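Local atomic coordinates of glycosyl hydrolase (Rhizobium leguminosarum bv. trifolii, PDB entry 5NDX), a protein that probably hydrolyses O-glycosidic bonds as a family 39 glycoside hydrolase, a bacterial orthologue of human alpha-L-iduronidase. Residues Asp568-Thr573 and Ala603-Asp608; Lys234-Val239 and Ile292-Arg297; Tyr60-Leu65 and Asp118-Thr123. The protein carries 2 engineered substitutions. One frame throughout, in Å; residues are numbered along the deposited sequence.

Contact 1 (Asp568-Thr573 and Ala603-Asp608); sequences DVLVST and AVCARD. Unlike the reference sequence in segment 603-608: R607 (reference His). With SO4 (sulfate ion), chain G.
L570 and A603 anchor the firm part of this contact. They form an antiparallel hydrogen-bonded pair in which L570 N bonds to A603 O at 2.7 Å and A603 N returns to L570 O at 2.9 Å. D568 and C605, one hydrogen-bonded pair along, repeat the exchange. V569 and V604 make the non-hydrogen-bonded pair between them, and their methyl groups turn to the other face of the sheet, where both lean on W556. On the face carrying L570, A603 and C605, the CD1 branch of L570 lies against C605 SG. The 3.3 Å between these two atoms is shorter than a normal carbon–sulfur contact and goes with an unstaggered chi2 of L570 (98°), so the exact position of CD1 is doubtful.

The two strands are the central pair of a four-stranded antiparallel sheet near the C-terminus, consistent with the fibronectin type III-like domain of the human enzyme. The C605–C617 disulfide ties strand 601-607 to the segment after it.

Beyond C605 the grip slackens. R607, which replaces a reference histidine, reaches D568 through one weak salt-bridging bond, NE to OD2 at 3.3 Å, with carboxylate and guanidinium planes 51° apart. The far edge of the guanidinium holds a sulfate, probably from the crystallisation liquor, through NH1 to O2 (2.8 Å) and NH2 to O3 (2.6 Å).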
loop_
_atom_site.group_PDB
_atom_site.type_symbol
_atom_site.label_atom_id
_atom_site.label_comp_id
_atom_site.label_asym_id
_atom_site.label_seq_id
_atom_site.Cartn_x
_atom_site.Cartn_y
_atom_site.Cartn_z
ATOM N N ASP A 568 17.431 13.845 2.019
ATOM C CA ASP A 568 17.553 14.731 3.171
ATOM C C ASP A 568 16.688 15.949 2.906
ATOM O O ASP A 568 16.514 16.375 1.755
ATOM C CB ASP A 568 18.984 15.212 3.279
ATOM C CG ASP A 568 19.963 14.083 3.599
ATOM O OD1 ASP A 568 19.582 13.067 4.231
ATOM O OD2 ASP A 568 21.120 14.225 3.183
ATOM N N VAL A 569 16.162 16.496 3.979
ATOM C CA VAL A 569 15.410 17.717 3.959
ATOM C C VAL A 569 16.212 18.725 4.724
ATOM O O VAL A 569 16.656 18.443 5.849
ATOM C CB VAL A 569 14.042 17.565 4.609
ATOM C CG1 VAL A 569 13.334 18.913 4.639
ATOM C CG2 VAL A 569 13.211 16.570 3.837
ATOM N N LEU A 570 16.411 19.886 4.110
ATOM C CA LEU A 570 17.139 20.986 4.732
ATOM C C LEU A 570 16.301 22.250 4.834
ATOM O O LEU A 570 15.308 22.426 4.142
ATOM C CB LEU A 570 18.399 21.296 3.958
ATOM C CG LEU A 570 19.372 20.141 3.795
ATOM C CD1 LEU A 570 19.162 19.525 2.451
ATOM C CD2 LEU A 570 20.797 20.664 3.843
ATOM N N VAL A 571 16.754 23.138 5.694
ATOM C CA VAL A 571 16.065 24.352 6.000
ATOM C C VAL A 571 17.058 25.498 6.046
ATOM O O VAL A 571 18.152 25.371 6.608
ATOM C CB VAL A 571 15.322 24.222 7.325
ATOM C CG1 VAL A 571 15.260 25.543 8.097
ATOM C CG2 VAL A 571 13.920 23.713 7.044
ATOM N N SER A 572 16.644 26.595 5.428
ATOM C CA SER A 572 17.337 27.870 5.466
ATOM C C SER A 572 16.419 28.890 6.139
ATOM O O SER A 572 15.181 28.871 5.978
ATOM C CB SER A 572 17.681 28.340 4.043
ATOM O OG SER A 572 18.006 29.723 4.032
ATOM N N THR A 573 17.035 29.792 6.888
ATOM C CA THR A 573 16.310 30.906 7.517
ATOM C C THR A 573 17.234 32.157 7.577
ATOM O O THR A 573 18.413 31.987 7.856
ATOM C CB THR A 573 15.811 30.423 8.903
ATOM O OG1 THR A 573 15.122 31.475 9.582
ATOM C CG2 THR A 573 16.950 29.861 9.776
ATOM N N ALA A 603 14.710 22.826 1.324
ATOM C CA ALA A 603 15.440 22.206 0.210
ATOM C C ALA A 603 15.447 20.667 0.416
ATOM O O ALA A 603 15.500 20.206 1.560
ATOM C CB ALA A 603 16.872 22.722 0.141
ATOM N N VAL A 604 15.312 19.902 -0.667
ATOM C CA VAL A 604 15.409 18.456 -0.626
ATOM C C VAL A 604 16.551 18.020 -1.546
ATOM O O VAL A 604 16.602 18.484 -2.688
ATOM C CB VAL A 604 14.066 17.806 -1.018
ATOM C CG1 VAL A 604 14.187 16.304 -0.956
ATOM C CG2 VAL A 604 12.976 18.235 -0.056
ATOM N N CYS A 605 17.473 17.188 -1.030
ATOM C CA CYS A 605 18.603 16.625 -1.766
ATOM C C CYS A 605 18.419 15.126 -1.886
ATOM O O CYS A 605 17.929 14.502 -0.959
ATOM C CB CYS A 605 19.919 16.907 -1.012
ATOM S SG CYS A 605 20.078 18.705 -0.656
ATOM N N ALA A 606 18.825 14.541 -3.006
ATOM C CA ALA A 606 18.930 13.104 -3.128
ATOM C C ALA A 606 20.362 12.714 -2.833
ATOM O O ALA A 606 21.274 13.509 -3.095
ATOM C CB ALA A 606 18.496 12.620 -4.492
ATOM N N ARG A 607 20.532 11.544 -2.199
ATOM C CA ARG A 607 21.829 10.933 -1.911
ATOM C C ARG A 607 21.815 9.492 -2.381
ATOM O O ARG A 607 20.864 8.769 -2.110
ATOM C CB ARG A 607 22.157 10.956 -0.437
ATOM C CG ARG A 607 22.756 12.261 0.018
ATOM C CD ARG A 607 23.659 12.090 1.234
ATOM N NE ARG A 607 23.990 13.439 1.679
ATOM C CZ ARG A 607 24.998 14.174 1.220
ATOM N NH1 ARG A 607 25.862 13.682 0.341
ATOM N NH2 ARG A 607 25.165 15.417 1.669
ATOM N N ASP A 608 22.826 9.098 -3.135
ATOM C CA ASP A 608 22.907 7.740 -3.567
ATOM C C ASP A 608 23.635 6.932 -2.488
ATOM O O ASP A 608 24.142 7.484 -1.498
ATOM C CB ASP A 608 23.534 7.605 -4.945
ATOM C CG ASP A 608 25.006 8.006 -5.005
ATOM O OD1 ASP A 608 25.685 8.089 -3.965
ATOM O OD2 ASP A 608 25.467 8.231 -6.154
HETATM S S SO4 G . 27.790 17.143 0.386
HETATM O O1 SO4 G . 29.233 17.192 0.735
HETATM O O2 SO4 G . 27.489 15.854 -0.274
HETATM O O3 SO4 G . 26.982 17.274 1.621
HETATM O O4 SO4 G . 27.458 18.254 -0.536
#

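Contact 2 (Lys234-Val239 and Ile292-Arg297); sequences KTNAIV and IEQHDR. With SO4 (sulfate ion), chain E.
Both ends of the Q294 amide are engaged by T235, one directly and one through water. NE2 donates to T235 OG1 at 3.0 Å, with the hydroxyl lying in the amide plane, while a water donates both to Q294 OE1 (2.8 Å) and to the backbone O of T235 (2.7 Å). The extended Q294 chain carries its amide across the gap between the helices, and the flat amide of N236 stacks on it with the planes 28° apart.

Deeper in, V239 CG2 sits over one face of the H295 imidazole, 3.7 Å from the ring centroid, a CH-pi contact. I238 CG2 meets the edge of the same ring in its plane, 3.8 Å from CE1. H295 ND1 is hydrogen-bonded to I291 O, which helps fix the rotation of the ring, and F307 meets it at about 45°.

Helices 235-252 and 282-300 follow neighbouring strands of the parallel TIM barrel, and these segments run side by side at 37° with axes 9.5 Å apart. T235 OG1 is also hydrogen-bonded to R290 NE and D416 OD1. With two N-H donors already pointing at it, the hydroxyl would be expected to give its own proton to the D416 carboxylate.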
loop_
_atom_site.group_PDB
_atom_site.type_symbol
_atom_site.label_atom_id
_atom_site.label_comp_id
_atom_site.label_asym_id
_atom_site.label_seq_id
_atom_site.Cartn_x
_atom_site.Cartn_y
_atom_site.Cartn_z
ATOM N N LYS A 234 -4.457 -17.221 9.440
ATOM C CA LYS A 234 -4.064 -18.438 8.692
ATOM C C LYS A 234 -3.701 -18.011 7.255
ATOM O O LYS A 234 -4.553 -17.976 6.383
ATOM C CB LYS A 234 -5.238 -19.470 8.646
ATOM C CG LYS A 234 -5.411 -20.329 9.898
ATOM C CD LYS A 234 -5.257 -19.494 11.170
ATOM C CE LYS A 234 -5.705 -20.116 12.521
ATOM N NZ LYS A 234 -6.929 -19.387 13.014
ATOM N N THR A 235 -2.463 -17.625 7.043
ATOM C CA THR A 235 -2.107 -16.937 5.811
ATOM C C THR A 235 -2.175 -17.883 4.602
ATOM O O THR A 235 -2.677 -17.485 3.539
ATOM C CB THR A 235 -0.744 -16.236 5.902
ATOM O OG1 THR A 235 0.252 -17.165 6.331
ATOM C CG2 THR A 235 -0.788 -15.119 6.888
ATOM N N ASN A 236 -1.654 -19.094 4.741
ATOM C CA ASN A 236 -1.721 -20.060 3.638
ATOM C C ASN A 236 -3.144 -20.383 3.198
ATOM O O ASN A 236 -3.361 -20.679 1.992
ATOM C CB ASN A 236 -0.898 -21.344 3.914
ATOM C CG ASN A 236 0.583 -21.238 3.423
ATOM O OD1 ASN A 236 1.524 -21.551 4.169
ATOM N ND2 ASN A 236 0.786 -20.829 2.208
ATOM N N ALA A 237 -4.128 -20.243 4.099
ATOM C CA ALA A 237 -5.506 -20.522 3.704
ATOM C C ALA A 237 -6.079 -19.458 2.776
ATOM O O ALA A 237 -7.039 -19.713 2.050
ATOM C CB ALA A 237 -6.405 -20.744 4.924
ATOM N N ILE A 238 -5.508 -18.260 2.799
ATOM C CA ILE A 238 -5.904 -17.233 1.851
ATOM C C ILE A 238 -5.627 -17.737 0.436
ATOM O O ILE A 238 -6.481 -17.673 -0.419
ATOM C CB ILE A 238 -5.184 -15.889 2.092
ATOM C CG1 ILE A 238 -5.612 -15.282 3.443
ATOM C CG2 ILE A 238 -5.465 -14.913 0.951
ATOM C CD1 ILE A 238 -4.716 -14.120 3.904
ATOM N N VAL A 239 -4.425 -18.231 0.212
ATOM C CA VAL A 239 -4.054 -18.839 -1.058
ATOM C C VAL A 239 -4.895 -20.117 -1.343
ATOM O O VAL A 239 -5.310 -20.334 -2.480
ATOM C CB VAL A 239 -2.568 -19.185 -1.093
ATOM C CG1 VAL A 239 -2.258 -20.107 -2.277
ATOM C CG2 VAL A 239 -1.762 -17.907 -1.181
ATOM N N ILE A 292 2.340 -12.029 0.692
ATOM C CA ILE A 292 2.853 -11.767 -0.635
ATOM C C ILE A 292 3.719 -12.901 -1.147
ATOM O O ILE A 292 3.516 -13.394 -2.282
ATOM C CB ILE A 292 3.582 -10.410 -0.681
ATOM C CG1 ILE A 292 2.510 -9.292 -0.621
ATOM C CG2 ILE A 292 4.500 -10.327 -1.903
ATOM C CD1 ILE A 292 3.017 -7.916 -0.211
ATOM N N GLU A 293 4.677 -13.350 -0.330
ATOM C CA GLU A 293 5.572 -14.385 -0.806
ATOM C C GLU A 293 4.830 -15.704 -1.108
ATOM O O GLU A 293 5.167 -16.407 -2.073
ATOM C CB GLU A 293 6.723 -14.589 0.171
ATOM C CG GLU A 293 7.799 -15.533 -0.326
ATOM C CD GLU A 293 7.547 -17.013 -0.051
ATOM O OE1 GLU A 293 6.683 -17.370 0.770
ATOM O OE2 GLU A 293 8.296 -17.823 -0.654
ATOM N N GLN A 294 3.843 -16.040 -0.290
ATOM C CA GLN A 294 3.014 -17.204 -0.534
ATOM C C GLN A 294 2.247 -17.111 -1.871
ATOM O O GLN A 294 2.131 -18.103 -2.601
ATOM C CB GLN A 294 2.003 -17.418 0.605
ATOM C CG GLN A 294 2.610 -17.898 1.911
ATOM C CD GLN A 294 1.662 -17.722 3.102
ATOM O OE1 GLN A 294 0.662 -17.036 3.039
ATOM N NE2 GLN A 294 2.028 -18.279 4.200
ATOM N N HIS A 295 1.682 -15.951 -2.169
ATOM C CA HIS A 295 1.028 -15.773 -3.456
ATOM C C HIS A 295 2.034 -15.919 -4.619
ATOM O O HIS A 295 1.730 -16.551 -5.632
ATOM C CB HIS A 295 0.325 -14.414 -3.532
ATOM C CG HIS A 295 -0.989 -14.397 -2.845
ATOM N ND1 HIS A 295 -1.103 -14.340 -1.473
ATOM C CD2 HIS A 295 -2.257 -14.429 -3.338
ATOM C CE1 HIS A 295 -2.386 -14.365 -1.146
ATOM N NE2 HIS A 295 -3.106 -14.411 -2.260
ATOM N N ASP A 296 3.219 -15.346 -4.468
ATOM C CA ASP A 296 4.228 -15.447 -5.501
ATOM C C ASP A 296 4.675 -16.915 -5.721
ATOM O O ASP A 296 4.722 -17.386 -6.864
ATOM C CB ASP A 296 5.437 -14.560 -5.190
ATOM C CG ASP A 296 6.417 -14.484 -6.356
ATOM O OD1 ASP A 296 6.095 -13.954 -7.452
ATOM O OD2 ASP A 296 7.523 -14.951 -6.155
ATOM N N ARG A 297 4.971 -17.617 -4.642
ATOM C CA ARG A 297 5.507 -18.958 -4.725
ATOM C C ARG A 297 4.430 -20.032 -5.078
ATOM O O ARG A 297 4.715 -20.957 -5.806
ATOM C CB ARG A 297 6.206 -19.298 -3.429
ATOM C CG ARG A 297 6.705 -20.748 -3.320
ATOM C CD ARG A 297 7.580 -20.958 -2.102
ATOM N NE ARG A 297 7.001 -20.287 -0.918
ATOM C CZ ARG A 297 6.023 -20.762 -0.150
ATOM N NH1 ARG A 297 5.534 -21.979 -0.334
ATOM N NH2 ARG A 297 5.560 -20.023 0.839
HETATM S S SO4 E . 6.428 -24.674 -2.804
HETATM O O1 SO4 E . 7.358 -25.167 -1.766
HETATM O O2 SO4 E . 7.209 -24.029 -3.889
HETATM O O3 SO4 E . 5.650 -25.813 -3.348
HETATM O O4 SO4 E . 5.470 -23.727 -2.197
HETATM O O HOH W 1 -1.470 -15.824 1.791
#

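Contact 3 (Tyr60-Leu65 and Asp118-Thr123); sequences YLYNLL and DLVTAT. Unlike the reference sequence in segment 60-65: L65 (reference Val).
Y62 and T123 carry the polar part of the contact. The phenol OH donates to T123 OG1 at 2.7 Å, and OG1 in turn donates to the backbone O of L119 one helical turn earlier, also at 2.7 Å. With OG1 beside its own backbone N (chi1 -55°), T123 is turned back along the helix toward that carbonyl. L119 O thus accepts twice, from T123 N and from T123 OG1, the hydroxyl approaching well above the carbonyl plane. The relay fixes the phenol oxygen at a buried spot, with V120 CG2 4.0 Å from Y62 OH.

The apolar part centres on L119. Its CD2 lies over the middle of the Y62 ring, 3.9 Å from the centroid and 9° off the ring normal, a CH-pi contact made as the leucine and the tyrosine lie alongside each other, pointing opposite ways. The other branch, CD1, meets L65 CD1 at 3.6 Å; L65 differs from the reference valine. W116, one turn earlier on the helix than V120, meets the Y62 ring roughly at a right angle.

Backbone bonds keep Y62 and L65 together: L65 N to Y62 O, at 3.0 Å, closes a turn of the 3-10 segment, and Y62 is also tied to M97. Such packing of a loop after one strand of the parallel barrel, 55-58, against the helix after the next, 91-95, belongs to the repeating beta-alpha architecture of a TIM barrel.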
loop_
_atom_site.group_PDB
_atom_site.type_symbol
_atom_site.label_atom_id
_atom_site.label_comp_id
_atom_site.label_asym_id
_atom_site.label_seq_id
_atom_site.Cartn_x
_atom_site.Cartn_y
_atom_site.Cartn_z
ATOM N N TYR A 60 -17.804 3.836 -1.620
ATOM C CA TYR A 60 -18.907 4.826 -1.672
ATOM C C TYR A 60 -18.505 6.156 -2.303
ATOM O O TYR A 60 -18.953 7.214 -1.869
ATOM C CB TYR A 60 -19.467 5.073 -0.264
ATOM C CG TYR A 60 -19.986 3.836 0.427
ATOM C CD1 TYR A 60 -21.139 3.208 -0.051
ATOM C CD2 TYR A 60 -19.385 3.326 1.572
ATOM C CE1 TYR A 60 -21.681 2.097 0.577
ATOM C CE2 TYR A 60 -19.912 2.200 2.218
ATOM C CZ TYR A 60 -21.064 1.595 1.699
ATOM O OH TYR A 60 -21.627 0.483 2.256
ATOM N N LEU A 61 -17.686 6.116 -3.358
ATOM C CA LEU A 61 -17.387 7.341 -4.087
ATOM C C LEU A 61 -18.682 8.057 -4.554
ATOM O O LEU A 61 -18.754 9.272 -4.479
ATOM C CB LEU A 61 -16.440 7.078 -5.268
ATOM C CG LEU A 61 -14.979 6.878 -4.820
ATOM C CD1 LEU A 61 -14.198 6.234 -5.943
ATOM C CD2 LEU A 61 -14.368 8.191 -4.371
ATOM N N TYR A 62 -19.698 7.313 -4.982
ATOM C CA TYR A 62 -20.941 7.973 -5.463
ATOM C C TYR A 62 -21.823 8.609 -4.359
ATOM O O TYR A 62 -22.666 9.448 -4.681
ATOM C CB TYR A 62 -21.760 7.019 -6.327
ATOM C CG TYR A 62 -21.231 6.781 -7.743
ATOM C CD1 TYR A 62 -20.636 7.806 -8.484
ATOM C CD2 TYR A 62 -21.342 5.522 -8.345
ATOM C CE1 TYR A 62 -20.206 7.615 -9.799
ATOM C CE2 TYR A 62 -20.898 5.305 -9.651
ATOM C CZ TYR A 62 -20.338 6.367 -10.379
ATOM O OH TYR A 62 -19.941 6.217 -11.687
ATOM N N ASN A 63 -21.600 8.288 -3.076
ATOM C CA ASN A 63 -22.230 9.066 -1.982
ATOM C C ASN A 63 -21.719 10.481 -1.928
ATOM O O ASN A 63 -22.328 11.291 -1.290
ATOM C CB ASN A 63 -22.042 8.418 -0.603
ATOM C CG ASN A 63 -22.857 7.143 -0.445
ATOM O OD1 ASN A 63 -23.704 6.812 -1.269
ATOM N ND2 ASN A 63 -22.589 6.424 0.608
ATOM N N LEU A 64 -20.597 10.775 -2.579
ATOM C CA LEU A 64 -20.130 12.138 -2.710
ATOM C C LEU A 64 -20.981 12.971 -3.691
ATOM O O LEU A 64 -20.909 14.189 -3.660
ATOM C CB LEU A 64 -18.659 12.176 -3.166
ATOM C CG LEU A 64 -17.660 11.569 -2.163
ATOM C CD1 LEU A 64 -16.230 11.659 -2.661
ATOM C CD2 LEU A 64 -17.811 12.179 -0.757
ATOM N N LEU A 65 -21.737 12.322 -4.567
ATOM C CA LEU A 65 -22.594 13.035 -5.509
ATOM C C LEU A 65 -23.933 13.348 -4.860
ATOM O O LEU A 65 -24.350 12.685 -3.934
ATOM C CB LEU A 65 -22.832 12.186 -6.754
ATOM C CG LEU A 65 -21.643 11.876 -7.667
ATOM C CD1 LEU A 65 -22.160 11.211 -8.915
ATOM C CD2 LEU A 65 -20.849 13.115 -8.004
ATOM N N ASP A 118 -26.319 5.568 -17.128
ATOM C CA ASP A 118 -26.043 6.945 -17.526
ATOM C C ASP A 118 -25.125 7.647 -16.526
ATOM O O ASP A 118 -24.325 8.453 -16.929
ATOM C CB ASP A 118 -27.334 7.744 -17.700
ATOM C CG ASP A 118 -28.175 7.280 -18.913
ATOM O OD1 ASP A 118 -27.673 6.575 -19.826
ATOM O OD2 ASP A 118 -29.353 7.660 -18.936
ATOM N N LEU A 119 -25.268 7.347 -15.236
ATOM C CA LEU A 119 -24.352 7.857 -14.201
ATOM C C LEU A 119 -22.882 7.422 -14.478
ATOM O O LEU A 119 -21.964 8.241 -14.499
ATOM C CB LEU A 119 -24.839 7.404 -12.830
ATOM C CG LEU A 119 -23.843 7.573 -11.689
ATOM C CD1 LEU A 119 -23.490 9.043 -11.527
ATOM C CD2 LEU A 119 -24.449 6.978 -10.440
ATOM N N VAL A 120 -22.701 6.147 -14.804
ATOM C CA VAL A 120 -21.382 5.593 -15.094
ATOM C C VAL A 120 -20.810 6.289 -16.329
ATOM O O VAL A 120 -19.654 6.766 -16.345
ATOM C CB VAL A 120 -21.442 4.048 -15.219
ATOM C CG1 VAL A 120 -20.105 3.469 -15.678
ATOM C CG2 VAL A 120 -21.842 3.424 -13.884
ATOM N N THR A 121 -21.630 6.402 -17.363
ATOM C CA THR A 121 -21.219 7.102 -18.579
ATOM C C THR A 121 -20.840 8.540 -18.279
ATOM O O THR A 121 -19.781 8.985 -18.713
ATOM C CB THR A 121 -22.338 7.038 -19.668
ATOM O OG1 THR A 121 -22.481 5.674 -20.088
ATOM C CG2 THR A 121 -21.968 7.878 -20.885
ATOM N N ALA A 122 -21.679 9.256 -17.524
ATOM C CA ALA A 122 -21.370 10.645 -17.174
ATOM C C ALA A 122 -20.029 10.788 -16.364
ATOM O O ALA A 122 -19.259 11.770 -16.540
ATOM C CB ALA A 122 -22.540 11.268 -16.410
ATOM N N THR A 123 -19.755 9.798 -15.526
ATOM C CA THR A 123 -18.539 9.775 -14.705
ATOM C C THR A 123 -17.317 9.718 -15.587
ATOM O O THR A 123 -16.406 10.549 -15.486
ATOM C CB THR A 123 -18.540 8.553 -13.767
ATOM O OG1 THR A 123 -19.732 8.537 -12.985
ATOM C CG2 THR A 123 -17.335 8.568 -12.848
#

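How the contacts relate
Along the chain the order is contact 3, contact 2, contact 1, each closed before the next opens. Contacts 3 and 2 both belong to the eight-stranded parallel barrel: the first joins the loop after strand 55-58 to helix 110-131, the second joins helices 235-252 and 282-300. Their centres are about 35 Å apart, with nearest atoms about 22 Å apart. Contact 1 lies in a separate four-stranded antiparallel sheet near the C-terminus, its centre about 40 Å from that of contact 2 and about 42 Å from that of contact 3; contacts 1 and 2 lie on opposite sides of the chain's centre. None of the three touches another, so each reports on a separate part of the chain: two on the layer around the barrel, one on the C-terminal sheet.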